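Side-chain contacts in pectate lyase 47 (Bacillus sp. TS-47, PDB 1VBL), which cleaves pectate by eliminative lysis, as a thermostable, calcium-binding member of polysaccharide lyase family 1: residues D369-A372 with S373-S377; L361-G364 with R365-I368. All coordinates share one frame; numbering follows the deposited sequence.

Contact 1: residues D369-A372 with S373-S377; sequences DLVA and SYNES
Val371 and Asn375, one helical turn apart, lie side by side and point the same way, with Val371 CG1 3.7 Å from Asn375 ND2. CG1 reaches this place because it stands anti to the backbone N of Val371 (chi1 172°). The amide of Asn375 packs against the previous turn, its CG 3.3 Å from Val371 O; its polar ends are held elsewhere, OD1 accepting from Leu382 N. Tyr374 sets CB against Leu370 O, 3.4 Å away, while the side chain leads away to touch Val344, and its OH bonds to Leu380 O. Glu376, its CG beside its own backbone N, runs past the carbonyl of the previous turn, CG 3.2 Å from Ala372 O. These side chains ride on the first turns of helix 370-377, where four successive i to i+4 bonds run from Ser373 N to Asp369 O through Glu376 N to Ala372 O. Asp369 is the N-cap: Ala372 N donates to its OD1 at 3.0 Å, nearly straight (169°) but from above the carboxylate plane, 68° out of it. The same OD1 forms a salt bridge with Lys384, and Glu354 accepts from the next two amides, Leu370 N and Val371 N.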
ATOM      1  N   ASP A 369      -8.219   7.803 -24.279  1.00 16.05           N
ATOM      2  CA  ASP A 369      -8.986   8.535 -23.280  1.00 16.14           C
ATOM      3  C   ASP A 369      -9.653   7.448 -22.439  1.00 15.79           C
ATOM      4  O   ASP A 369     -10.701   6.919 -22.816  1.00 13.92           O
ATOM      5  CB  ASP A 369     -10.056   9.395 -23.960  1.00 17.89           C
ATOM      6  CG  ASP A 369     -10.802  10.282 -22.982  1.00 19.58           C
ATOM      7  OD1 ASP A 369     -10.882   9.922 -21.791  1.00 18.77           O
ATOM      8  OD2 ASP A 369     -11.324  11.335 -23.408  1.00 22.57           O
ATOM      9  N   LEU A 370      -9.040   7.100 -21.313  1.00 15.40           N
ATOM     10  CA  LEU A 370      -9.588   6.054 -20.460  1.00 15.36           C
ATOM     11  C   LEU A 370     -10.943   6.403 -19.860  1.00 15.78           C
ATOM     12  O   LEU A 370     -11.768   5.518 -19.640  1.00 14.84           O
ATOM     13  CB  LEU A 370      -8.596   5.689 -19.349  1.00 14.80           C
ATOM     14  CG  LEU A 370      -7.336   4.943 -19.811  1.00 15.92           C
ATOM     15  CD1 LEU A 370      -6.520   4.521 -18.602  1.00 14.49           C
ATOM     16  CD2 LEU A 370      -7.727   3.715 -20.634  1.00 14.92           C
ATOM     17  N   VAL A 371     -11.179   7.683 -19.587  1.00 15.76           N
ATOM     18  CA  VAL A 371     -12.467   8.082 -19.032  1.00 15.98           C
ATOM     19  C   VAL A 371     -13.549   7.822 -20.076  1.00 17.46           C
ATOM     20  O   VAL A 371     -14.601   7.265 -19.766  1.00 19.24           O
ATOM     21  CB  VAL A 371     -12.492   9.578 -18.637  1.00 16.33           C
ATOM     22  CG1 VAL A 371     -13.905   9.989 -18.262  1.00 15.65           C
ATOM     23  CG2 VAL A 371     -11.556   9.824 -17.459  1.00 15.27           C
ATOM     24  N   ALA A 372     -13.285   8.227 -21.315  1.00 17.76           N
ATOM     25  CA  ALA A 372     -14.238   8.018 -22.402  1.00 17.56           C
ATOM     26  C   ALA A 372     -14.422   6.519 -22.618  1.00 17.29           C
ATOM     27  O   ALA A 372     -15.538   6.039 -22.820  1.00 17.21           O
ATOM     28  CB  ALA A 372     -13.729   8.673 -23.685  1.00 18.79           C
ATOM     29  N   SER A 373     -13.318   5.782 -22.569  1.00 16.85           N
ATOM     30  CA  SER A 373     -13.368   4.340 -22.754  1.00 18.00           C
ATOM     31  C   SER A 373     -14.270   3.713 -21.693  1.00 17.73           C
ATOM     32  O   SER A 373     -15.099   2.852 -21.992  1.00 17.20           O
ATOM     33  CB  SER A 373     -11.961   3.748 -22.665  1.00 19.48           C
ATOM     34  OG  SER A 373     -12.001   2.341 -22.780  1.00 24.64           O
ATOM     35  N   TYR A 374     -14.105   4.152 -20.451  1.00 16.77           N
ATOM     36  CA  TYR A 374     -14.915   3.643 -19.354  1.00 16.98           C
ATOM     37  C   TYR A 374     -16.396   3.963 -19.582  1.00 16.58           C
ATOM     38  O   TYR A 374     -17.249   3.085 -19.492  1.00 16.45           O
ATOM     39  CB  TYR A 374     -14.464   4.263 -18.025  1.00 16.78           C
ATOM     40  CG  TYR A 374     -15.465   4.065 -16.913  1.00 17.44           C
ATOM     41  CD1 TYR A 374     -15.494   2.886 -16.170  1.00 19.40           C
ATOM     42  CD2 TYR A 374     -16.438   5.029 -16.655  1.00 16.95           C
ATOM     43  CE1 TYR A 374     -16.473   2.671 -15.201  1.00 19.85           C
ATOM     44  CE2 TYR A 374     -17.419   4.822 -15.695  1.00 19.61           C
ATOM     45  CZ  TYR A 374     -17.430   3.642 -14.973  1.00 20.49           C
ATOM     46  OH  TYR A 374     -18.414   3.431 -14.037  1.00 24.08           O
ATOM     47  N   ASN A 375     -16.686   5.227 -19.876  1.00 17.96           N
ATOM     48  CA  ASN A 375     -18.062   5.672 -20.093  1.00 19.70           C
ATOM     49  C   ASN A 375     -18.826   4.935 -21.187  1.00 20.94           C
ATOM     50  O   ASN A 375     -20.013   4.648 -21.032  1.00 20.81           O
ATOM     51  CB  ASN A 375     -18.101   7.174 -20.398  1.00 17.94           C
ATOM     52  CG  ASN A 375     -17.790   8.026 -19.184  1.00 18.77           C
ATOM     53  OD1 ASN A 375     -18.020   7.614 -18.046  1.00 18.04           O
ATOM     54  ND2 ASN A 375     -17.289   9.233 -19.422  1.00 18.52           N
ATOM     55  N   GLU A 376     -18.150   4.638 -22.291  1.00 22.88           N
ATOM     56  CA  GLU A 376     -18.781   3.955 -23.418  1.00 24.23           C
ATOM     57  C   GLU A 376     -19.303   2.564 -23.095  1.00 23.46           C
ATOM     58  O   GLU A 376     -20.273   2.107 -23.701  1.00 23.97           O
ATOM     59  CB  GLU A 376     -17.803   3.840 -24.587  1.00 28.41           C
ATOM     60  CG  GLU A 376     -17.438   5.150 -25.251  1.00 33.57           C
ATOM     61  CD  GLU A 376     -16.502   4.943 -26.426  1.00 37.59           C
ATOM     62  OE1 GLU A 376     -16.853   4.154 -27.329  1.00 39.81           O
ATOM     63  OE2 GLU A 376     -15.418   5.564 -26.448  1.00 40.23           O
ATOM     64  N   SER A 377     -18.665   1.891 -22.145  1.00 21.54           N
ATOM     65  CA  SER A 377     -19.065   0.534 -21.790  1.00 21.06           C
ATOM     66  C   SER A 377     -19.696   0.371 -20.413  1.00 19.41           C
ATOM     67  O   SER A 377     -20.015  -0.748 -20.008  1.00 20.19           O
ATOM     68  CB  SER A 377     -17.852  -0.398 -21.896  1.00 22.99           C
ATOM     69  OG  SER A 377     -17.249  -0.309 -23.176  1.00 25.22           O
TER

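Contact 2: residues L361-G364 with R365-I368; sequences LPNG and RRYI
A beta hairpin with a two-residue turn joins strands 351-361 and 364-367, and its type I turn, Leu361 to Gly364, is braced by the side chain of Arg366. The turn is closed by a reciprocal backbone pair, Gly364 N to Leu361 O at 2.9 Å and Leu361 N to Gly364 O at 2.8 Å. Arg366 folds back toward it: CG sits between its own backbone N and carbonyl carbon (chi1 75°), and the chain bends again at chi2 to carry the guanidinium over to the turn. There NH1 donates to Asn363 OD1 at 3.2 Å, with an N-H...O angle of 145°. The amide and guanidinium planes are inclined at 60°, and NH1 alone makes the bond to OD1. A weak bond from the same nitrogen reaches Gly364 O at 3.3 Å, near the guanidinium plane, giving that carbonyl a second donor besides Leu361 N. Leu361 supplies the apolar neighbour, its CD1 lying 3.9 Å from Arg366 NH1 in an oblique approach, while the leucine itself packs on Phe332. Gly364 adopts a backbone conformation readily accessible only to glycine. Backbone bonding of Arg366 with Val359 continues the ladder, as expected of a tight antiparallel hairpin.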
ATOM      1  N   LEU A 361      -1.101  -2.470 -26.214  1.00 14.59           N
ATOM      2  CA  LEU A 361      -1.711  -3.792 -26.316  1.00 16.27           C
ATOM      3  C   LEU A 361      -1.189  -4.571 -27.524  1.00 16.15           C
ATOM      4  O   LEU A 361      -0.541  -4.010 -28.408  1.00 16.12           O
ATOM      5  CB  LEU A 361      -3.229  -3.654 -26.439  1.00 17.94           C
ATOM      6  CG  LEU A 361      -3.940  -2.770 -25.412  1.00 21.04           C
ATOM      7  CD1 LEU A 361      -5.435  -2.758 -25.709  1.00 21.39           C
ATOM      8  CD2 LEU A 361      -3.678  -3.287 -24.009  1.00 19.83           C
ATOM      9  N   PRO A 362      -1.468  -5.881 -27.578  1.00 17.49           N
ATOM     10  CA  PRO A 362      -0.973  -6.627 -28.736  1.00 18.97           C
ATOM     11  C   PRO A 362      -1.561  -6.125 -30.054  1.00 20.04           C
ATOM     12  O   PRO A 362      -0.951  -6.288 -31.107  1.00 18.52           O
ATOM     13  CB  PRO A 362      -1.350  -8.080 -28.417  1.00 21.64           C
ATOM     14  CG  PRO A 362      -2.414  -7.979 -27.357  1.00 22.88           C
ATOM     15  CD  PRO A 362      -2.006  -6.783 -26.546  1.00 20.20           C
ATOM     16  N   ASN A 363      -2.729  -5.491 -29.985  1.00 19.80           N
ATOM     17  CA  ASN A 363      -3.383  -4.975 -31.181  1.00 23.53           C
ATOM     18  C   ASN A 363      -2.962  -3.541 -31.465  1.00 24.88           C
ATOM     19  O   ASN A 363      -3.542  -2.878 -32.328  1.00 26.22           O
ATOM     20  CB  ASN A 363      -4.908  -5.056 -31.034  1.00 25.01           C
ATOM     21  CG  ASN A 363      -5.497  -3.857 -30.309  1.00 27.79           C
ATOM     22  OD1 ASN A 363      -4.910  -3.329 -29.367  1.00 24.10           O
ATOM     23  ND2 ASN A 363      -6.679  -3.432 -30.743  1.00 31.46           N
ATOM     24  N   GLY A 364      -1.961  -3.057 -30.733  1.00 23.54           N
ATOM     25  CA  GLY A 364      -1.497  -1.702 -30.959  1.00 24.24           C
ATOM     26  C   GLY A 364      -1.171  -0.870 -29.731  1.00 22.51           C
ATOM     27  O   GLY A 364      -1.624  -1.141 -28.618  1.00 19.97           O
ATOM     28  N   ARG A 365      -0.379   0.167 -29.962  1.00 21.67           N
ATOM     29  CA  ARG A 365       0.049   1.086 -28.920  1.00 22.99           C
ATOM     30  C   ARG A 365      -0.425   2.484 -29.309  1.00 20.61           C
ATOM     31  O   ARG A 365      -0.179   2.932 -30.427  1.00 19.30           O
ATOM     32  CB  ARG A 365       1.572   1.048 -28.825  1.00 26.30           C
ATOM     33  CG  ARG A 365       2.206   2.154 -28.021  1.00 29.36           C
ATOM     34  CD  ARG A 365       3.704   2.158 -28.259  1.00 32.89           C
ATOM     35  NE  ARG A 365       4.353   3.313 -27.654  1.00 37.22           N
ATOM     36  CZ  ARG A 365       5.553   3.763 -28.007  1.00 38.77           C
ATOM     37  NH1 ARG A 365       6.238   3.154 -28.967  1.00 39.09           N
ATOM     38  NH2 ARG A 365       6.064   4.826 -27.403  1.00 39.68           N
ATOM     39  N   ARG A 366      -1.109   3.173 -28.401  1.00 19.15           N
ATOM     40  CA  ARG A 366      -1.587   4.513 -28.717  1.00 17.40           C
ATOM     41  C   ARG A 366      -2.108   5.273 -27.515  1.00 15.51           C
ATOM     42  O   ARG A 366      -2.336   4.698 -26.455  1.00 12.98           O
ATOM     43  CB  ARG A 366      -2.709   4.446 -29.756  1.00 20.13           C
ATOM     44  CG  ARG A 366      -4.054   3.973 -29.210  1.00 23.53           C
ATOM     45  CD  ARG A 366      -4.044   2.499 -28.848  1.00 28.73           C
ATOM     46  NE  ARG A 366      -5.388   2.008 -28.555  1.00 32.47           N
ATOM     47  CZ  ARG A 366      -5.703   0.726 -28.404  1.00 33.41           C
ATOM     48  NH1 ARG A 366      -4.766  -0.208 -28.516  1.00 33.96           N
ATOM     49  NH2 ARG A 366      -6.957   0.375 -28.146  1.00 34.54           N
ATOM     50  N   TYR A 367      -2.282   6.578 -27.694  1.00 14.09           N
ATOM     51  CA  TYR A 367      -2.835   7.413 -26.643  1.00 14.66           C
ATOM     52  C   TYR A 367      -4.306   7.051 -26.583  1.00 15.34           C
ATOM     53  O   TYR A 367      -4.923   6.746 -27.609  1.00 13.80           O
ATOM     54  CB  TYR A 367      -2.692   8.897 -26.981  1.00 15.71           C
ATOM     55  CG  TYR A 367      -1.321   9.453 -26.686  1.00 15.64           C
ATOM     56  CD1 TYR A 367      -0.364   9.580 -27.691  1.00 17.34           C
ATOM     57  CD2 TYR A 367      -0.972   9.823 -25.389  1.00 14.67           C
ATOM     58  CE1 TYR A 367       0.917  10.067 -27.406  1.00 17.63           C
ATOM     59  CE2 TYR A 367       0.297  10.308 -25.094  1.00 15.14           C
ATOM     60  CZ  TYR A 367       1.236  10.428 -26.104  1.00 14.58           C
ATOM     61  OH  TYR A 367       2.491  10.907 -25.802  1.00 14.28           O
ATOM     62  N   ILE A 368      -4.877   7.087 -25.388  1.00 14.33           N
ATOM     63  CA  ILE A 368      -6.276   6.739 -25.234  1.00 15.19           C
ATOM     64  C   ILE A 368      -6.925   7.549 -24.125  1.00 15.84           C
ATOM     65  O   ILE A 368      -6.264   7.959 -23.166  1.00 16.09           O
ATOM     66  CB  ILE A 368      -6.425   5.232 -24.922  1.00 14.94           C
ATOM     67  CG1 ILE A 368      -7.905   4.850 -24.823  1.00 16.13           C
ATOM     68  CG2 ILE A 368      -5.698   4.896 -23.621  1.00 14.27           C
ATOM     69  CD1 ILE A 368      -8.127   3.354 -24.660  1.00 18.25           C
TER

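How the contacts relate
The two contacts are consecutive in the chain: contact 2 ends at Ile368, and contact 1 begins at Asp369, the cap of the following helix. Their centres are 15 Å apart, and beyond the junction in sequence their segments do not touch. Strand 351-361 is common to both: its end enters the turn of contact 2, while Met352 and Thr357 touch side chains of contact 1's helix. Both belong to the periphery, with centres 26 Å (contact 1) and 28 Å (contact 2) from that of the chain, on the same side of it. Neither adjoins the calcium site of Asp190, Asp229 and Asp233; the hairpin extends a strand of the parallel beta-helix characteristic of this lyase family, and the helix of contact 1 also packs on strand 342-345.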